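Local coordinates for monosaccharide ABC transporter substrate-binding protein, CUT2 family (Acidothermus cellulolyticus, PDB 4RU1) that probably binds carbohydrate outside the membrane for an ABC importer, and holds myo-inositol in the cleft between its two lobes, at residues G135-A138 with T139-F143; D59-S62 with T63-A66. All coordinates share one frame; numbering follows the deposited sequence.

Contact 1 of 2, residues G135-A138 with T139-F143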
ATOM      1  N   GLY A 135      -4.106  11.151  11.982  1.00 16.78           N
ATOM      2  CA  GLY A 135      -4.106  12.572  12.383  1.00 17.47           C
ATOM      3  C   GLY A 135      -4.622  12.736  13.809  1.00 15.32           C
ATOM      4  O   GLY A 135      -3.987  13.372  14.601  1.00 18.25           O
ATOM      5  N   ALA A 136      -5.687  12.006  14.136  1.00 15.73           N
ATOM      6  CA  ALA A 136      -6.285  12.062  15.454  1.00 15.96           C
ATOM      7  C   ALA A 136      -5.355  11.437  16.478  1.00 17.12           C
ATOM      8  O   ALA A 136      -5.177  11.976  17.563  1.00 18.95           O
ATOM      9  CB  ALA A 136      -7.631  11.316  15.449  1.00 23.97           C
ATOM     10  N   ARG A 137      -4.737  10.320  16.141  1.00 18.39           N
ATOM     11  CA  ARG A 137      -3.803   9.695  17.017  1.00 15.41           C
ATOM     12  C   ARG A 137      -2.612  10.625  17.259  1.00 19.56           C
ATOM     13  O   ARG A 137      -2.162  10.801  18.393  1.00 16.94           O
ATOM     14  CB  ARG A 137      -3.332   8.354  16.495  1.00 16.98           C
ATOM     15  CG  ARG A 137      -2.537   7.601  17.553  1.00 25.87           C
ATOM     16  CD  ARG A 137      -2.097   6.250  17.029  1.00 26.04           C
ATOM     17  NE  ARG A 137      -1.182   5.559  17.920  1.00 19.75           N
ATOM     18  CZ  ARG A 137      -1.360   4.325  18.405  1.00 20.10           C
ATOM     19  NH1 ARG A 137      -2.464   3.646  18.105  1.00 24.44           N
ATOM     20  NH2 ARG A 137      -0.412   3.777  19.170  1.00 19.95           N
ATOM     21  N   ALA A 138      -2.057  11.248  16.208  1.00 16.87           N
ATOM     22  CA  ALA A 138      -0.930  12.162  16.368  1.00 18.43           C
ATOM     23  C   ALA A 138      -1.272  13.330  17.308  1.00 18.32           C
ATOM     24  O   ALA A 138      -0.448  13.739  18.110  1.00 18.34           O
ATOM     25  CB  ALA A 138      -0.497  12.637  15.001  1.00 14.46           C
ATOM     26  N   THR A 139      -2.477  13.861  17.188  1.00 15.41           N
ATOM     27  CA  THR A 139      -2.928  14.981  18.020  1.00 16.63           C
ATOM     28  C   THR A 139      -3.020  14.517  19.477  1.00 25.42           C
ATOM     29  O   THR A 139      -2.534  15.195  20.398  1.00 21.42           O
ATOM     30  CB  THR A 139      -4.286  15.463  17.507  1.00 21.69           C
ATOM     31  OG1 THR A 139      -4.097  16.143  16.270  1.00 22.01           O
ATOM     32  CG2 THR A 139      -4.889  16.448  18.518  1.00 26.61           C
ATOM     33  N   SER A 140      -3.555  13.319  19.666  1.00 21.65           N
ATOM     34  CA  SER A 140      -3.647  12.724  21.007  1.00 20.98           C
ATOM     35  C   SER A 140      -2.276  12.454  21.658  1.00 26.58           C
ATOM     36  O   SER A 140      -2.140  12.611  22.848  1.00 29.85           O
ATOM     37  CB  SER A 140      -4.419  11.403  20.924  1.00 21.41           C
ATOM     38  OG  SER A 140      -5.731  11.647  20.461  1.00 39.01           O
ATOM     39  N   GLU A 141      -1.263  12.091  20.880  1.00 20.76           N
ATOM     40  CA  GLU A 141       0.084  11.876  21.370  1.00 27.82           C
ATOM     41  C   GLU A 141       0.883  13.161  21.552  1.00 19.81           C
ATOM     42  O   GLU A 141       2.079  13.067  21.899  1.00 21.02           O
ATOM     43  CB  GLU A 141       0.836  10.975  20.408  1.00 23.31           C
ATOM     44  CG  GLU A 141       0.181   9.614  20.244  1.00 21.62           C
ATOM     45  CD  GLU A 141       0.712   8.750  19.123  1.00 16.67           C
ATOM     46  OE1 GLU A 141       1.201   9.295  18.133  1.00 22.38           O
ATOM     47  OE2 GLU A 141       0.547   7.493  19.251  1.00 21.29           O
ATOM     48  N   GLY A 142       0.265  14.318  21.318  1.00 18.04           N
ATOM     49  CA  GLY A 142       0.814  15.635  21.717  1.00 26.84           C
ATOM     50  C   GLY A 142       1.609  16.309  20.621  1.00 30.42           C
ATOM     51  O   GLY A 142       2.312  17.299  20.833  1.00 24.01           O
ATOM     52  N   PHE A 143       1.537  15.776  19.430  1.00 20.56           N
ATOM     53  CA  PHE A 143       2.334  16.408  18.338  1.00 18.47           C
ATOM     54  C   PHE A 143       1.652  17.636  17.828  1.00 17.81           C
ATOM     55  O   PHE A 143       0.398  17.700  17.804  1.00 21.45           O
ATOM     56  CB  PHE A 143       2.561  15.351  17.214  1.00 16.64           C
ATOM     57  CG  PHE A 143       3.384  14.168  17.684  1.00 15.99           C
ATOM     58  CD1 PHE A 143       4.729  14.358  17.971  1.00 16.90           C
ATOM     59  CD2 PHE A 143       2.868  12.891  17.861  1.00 16.98           C
ATOM     60  CE1 PHE A 143       5.558  13.313  18.372  1.00 16.22           C
ATOM     61  CE2 PHE A 143       3.679  11.852  18.276  1.00 17.98           C
ATOM     62  CZ  PHE A 143       5.032  12.049  18.563  1.00 18.46           C
TER
HETATM   63  O   HOH W   1       2.219   4.839  19.828  1.00 29.96           O
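R137 and E141, one helical turn apart, form a salt bridge at the C-terminal end of helix 127-140. R137 NE gives its hydrogen to E141 OE2 at 2.9 Å. The two flat groups stand almost perpendicular, 87° apart: NE comes from above the carboxylate plane, while OE2 lies at the guanidinium edge, somewhat tilted from its plane. With CG anti to the backbone N (chi1 -170°), the extended R137 chain slants across the end of E141, bringing NE to OE2. A water in the guanidinium plane closes the ring, accepting from R137 NH2 and donating to E141 OE2. R137 NH2 also meets D288 in a second salt bridge, W247 makes a cation-pi contact with R137, and W247 NE1 donates to E141 OE1.

Backbone bonds carry the last turn: T139 N to G135 O, E141 N to R137 O (2.9 Å) and S140 N to A136 O (3.0 Å). A136 O takes a second proton from S140 OG, also at 3.0 Å and from the opposite face of its carbonyl plane; chi1 of -62° sets OG beside its own backbone N, facing back up the helix. T139 OG1 has K170 N as a partner beyond the helix.

The helix ends in a Schellman motif. G142 has positive phi, which favours glycine; G142 N donates to T139 O at 3.1 Å, and F143 N to A138 O, also at 3.1 Å.

Apolar contact is slight here: F143 CD2 lies 4.4 Å from A138 CB, and both side chains also touch F169 and L202.

Both carboxylate oxygens of E141 are thus engaged, OE2 by R137 NE and water, OE1 by W247 NE1, an arrangement likely to favour the ionised form and restrict its rotation.

Contact 2 of 2, residues D59-S62 with T63-A66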
ATOM      1  N   ASP A  59       4.467  -1.791 -13.509  1.00 16.02           N
ATOM      2  CA  ASP A  59       5.155  -0.605 -13.996  1.00 16.80           C
ATOM      3  C   ASP A  59       4.685   0.616 -13.246  1.00 17.42           C
ATOM      4  O   ASP A  59       3.490   0.864 -13.163  1.00 15.71           O
ATOM      5  CB  ASP A  59       4.909  -0.453 -15.497  1.00 16.26           C
ATOM      6  CG  ASP A  59       6.049   0.354 -16.187  1.00 17.46           C
ATOM      7  OD1 ASP A  59       6.218   1.550 -15.855  1.00 17.79           O
ATOM      8  OD2 ASP A  59       6.689  -0.175 -17.065  1.00 18.34           O
ATOM      9  N   PRO A  60       5.651   1.438 -12.764  1.00 15.87           N
ATOM     10  CA  PRO A  60       5.199   2.642 -12.045  1.00 19.37           C
ATOM     11  C   PRO A  60       4.683   3.782 -12.952  1.00 17.37           C
ATOM     12  O   PRO A  60       4.275   4.847 -12.449  1.00 18.05           O
ATOM     13  CB  PRO A  60       6.488   3.052 -11.292  1.00 19.77           C
ATOM     14  CG  PRO A  60       7.582   2.618 -12.218  1.00 17.68           C
ATOM     15  CD  PRO A  60       7.101   1.265 -12.718  1.00 19.11           C
ATOM     16  N   ASP A  61       4.820   3.629 -14.283  1.00 16.61           N
ATOM     17  CA  ASP A  61       4.175   4.522 -15.280  1.00 18.47           C
ATOM     18  C   ASP A  61       2.764   3.969 -15.578  1.00 18.66           C
ATOM     19  O   ASP A  61       2.591   2.863 -16.089  1.00 16.14           O
ATOM     20  CB  ASP A  61       5.079   4.559 -16.548  1.00 17.76           C
ATOM     21  CG  ASP A  61       4.527   5.342 -17.704  1.00 28.09           C
ATOM     22  OD1 ASP A  61       3.326   5.569 -17.847  1.00 25.78           O
ATOM     23  OD2 ASP A  61       5.355   5.667 -18.572  1.00 28.33           O
ATOM     24  N   SER A  62       1.753   4.694 -15.107  1.00 16.66           N
ATOM     25  CA  SER A  62       0.405   4.219 -15.285  1.00 15.16           C
ATOM     26  C   SER A  62      -0.005   3.990 -16.744  1.00 15.00           C
ATOM     27  O   SER A  62      -0.922   3.244 -17.021  1.00 15.80           O
ATOM     28  CB  SER A  62      -0.546   5.117 -14.533  1.00 21.33           C
ATOM     29  OG  SER A  62      -0.392   6.436 -14.983  1.00 20.47           O
ATOM     30  N   THR A  63       0.600   4.714 -17.707  1.00 17.78           N
ATOM     31  CA  THR A  63       0.278   4.461 -19.135  1.00 16.74           C
ATOM     32  C   THR A  63       0.787   3.063 -19.470  1.00 14.50           C
ATOM     33  O   THR A  63       0.130   2.329 -20.204  1.00 18.37           O
ATOM     34  CB  THR A  63       0.983   5.528 -20.041  1.00 21.92           C
ATOM     35  OG1 THR A  63       0.609   6.797 -19.522  1.00 27.03           O
ATOM     36  CG2 THR A  63       0.579   5.421 -21.469  1.00 39.94           C
ATOM     37  N   LYS A  64       1.960   2.729 -18.914  1.00 17.33           N
ATOM     38  CA  LYS A  64       2.565   1.397 -19.144  1.00 14.44           C
ATOM     39  C   LYS A  64       1.753   0.289 -18.352  1.00 15.59           C
ATOM     40  O   LYS A  64       1.597  -0.840 -18.782  1.00 16.32           O
ATOM     41  CB  LYS A  64       4.015   1.383 -18.842  1.00 17.72           C
ATOM     42  CG  LYS A  64       4.817   2.166 -19.885  1.00 16.77           C
ATOM     43  CD  LYS A  64       6.278   1.906 -19.784  1.00 20.65           C
ATOM     44  CE  LYS A  64       6.905   2.418 -21.095  1.00 17.43           C
ATOM     45  NZ  LYS A  64       8.292   1.952 -21.082  1.00 18.13           N
ATOM     46  N   GLU A  65       1.290   0.602 -17.154  1.00 15.33           N
ATOM     47  CA  GLU A  65       0.413  -0.356 -16.455  1.00 15.29           C
ATOM     48  C   GLU A  65      -0.885  -0.632 -17.232  1.00 18.07           C
ATOM     49  O   GLU A  65      -1.355  -1.729 -17.244  1.00 15.46           O
ATOM     50  CB  GLU A  65       0.104   0.127 -15.035  1.00 16.62           C
ATOM     51  CG  GLU A  65      -0.627  -0.949 -14.190  1.00 15.70           C
ATOM     52  CD  GLU A  65      -1.036  -0.511 -12.814  1.00 19.86           C
ATOM     53  OE1 GLU A  65      -0.790   0.624 -12.358  1.00 16.52           O
ATOM     54  OE2 GLU A  65      -1.754  -1.369 -12.185  1.00 17.27           O
ATOM     55  N   ALA A  66      -1.459   0.392 -17.869  1.00 14.40           N
ATOM     56  CA  ALA A  66      -2.607   0.193 -18.732  1.00 14.48           C
ATOM     57  C   ALA A  66      -2.263  -0.848 -19.787  1.00 15.20           C
ATOM     58  O   ALA A  66      -3.091  -1.675 -20.123  1.00 19.06           O
ATOM     59  CB  ALA A  66      -2.991   1.500 -19.377  1.00 19.94           C
TER
HETATM   60  O   HOH W   2       1.292   2.579 -12.643  1.00 16.08           O
HETATM   61  O   HOH W   3       9.018   0.214 -18.573  1.00 20.70           O
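D61 caps the first turn of helix 62-74 with its side chain: OD1 accepts from T63 N at 2.9 Å, nearly along its C-O axis, and more weakly from K64 N at 3.3 Å. CG anti to the backbone N (chi1 176°) brings the carboxylate over these donors. The main-chain D61 O takes E65 N at 2.8 Å and a weak, bent bond from K64 N, while S62 O accepts from A66 N. D61 is therefore the N-cap, and D59 to D61 form an Asx turn leading into it, in which D59 OD1 uses its anti lone pair for D61 N at 3.0 Å (161°). The other oxygen, D59 OD2, lies 3.4 Å from K64 CD, beside the extended lysine chain, and a water bridges it to K64 NZ; D59 OD2 and K64 NZ themselves stay 4.8 Å apart. An alanine at D59 would remove both carboxylate oxygens, probably leaving D61 N without its acceptor and K64 without its water-bridged negative partner. A second water donates to D59 O and to E65 OE1 (2.9 Å). E65 OE2 pairs with T83 OG1, and S62 OG with D86 OD2.

Overall arrangement
Contact 2 comes first along the chain, where strand 52-58 turns into helix 62-74; contact 1 follows at the end of helix 127-140, leading into strand 145-150. One therefore marks a helix start and the other a helix finish. They lie on opposite sides of the chain's centre, with centres 36 Å apart and nearest atoms about 27 Å apart. Strand 52-58 is an outer strand of the parallel sheet, whereas strand 145-150 belongs to the mixed sheet, so the contacts serve the two lobes of a periplasmic binding protein fold. Myo-inositol is bound in this protein, and E65 of contact 2 has its side chain about 10 Å from it.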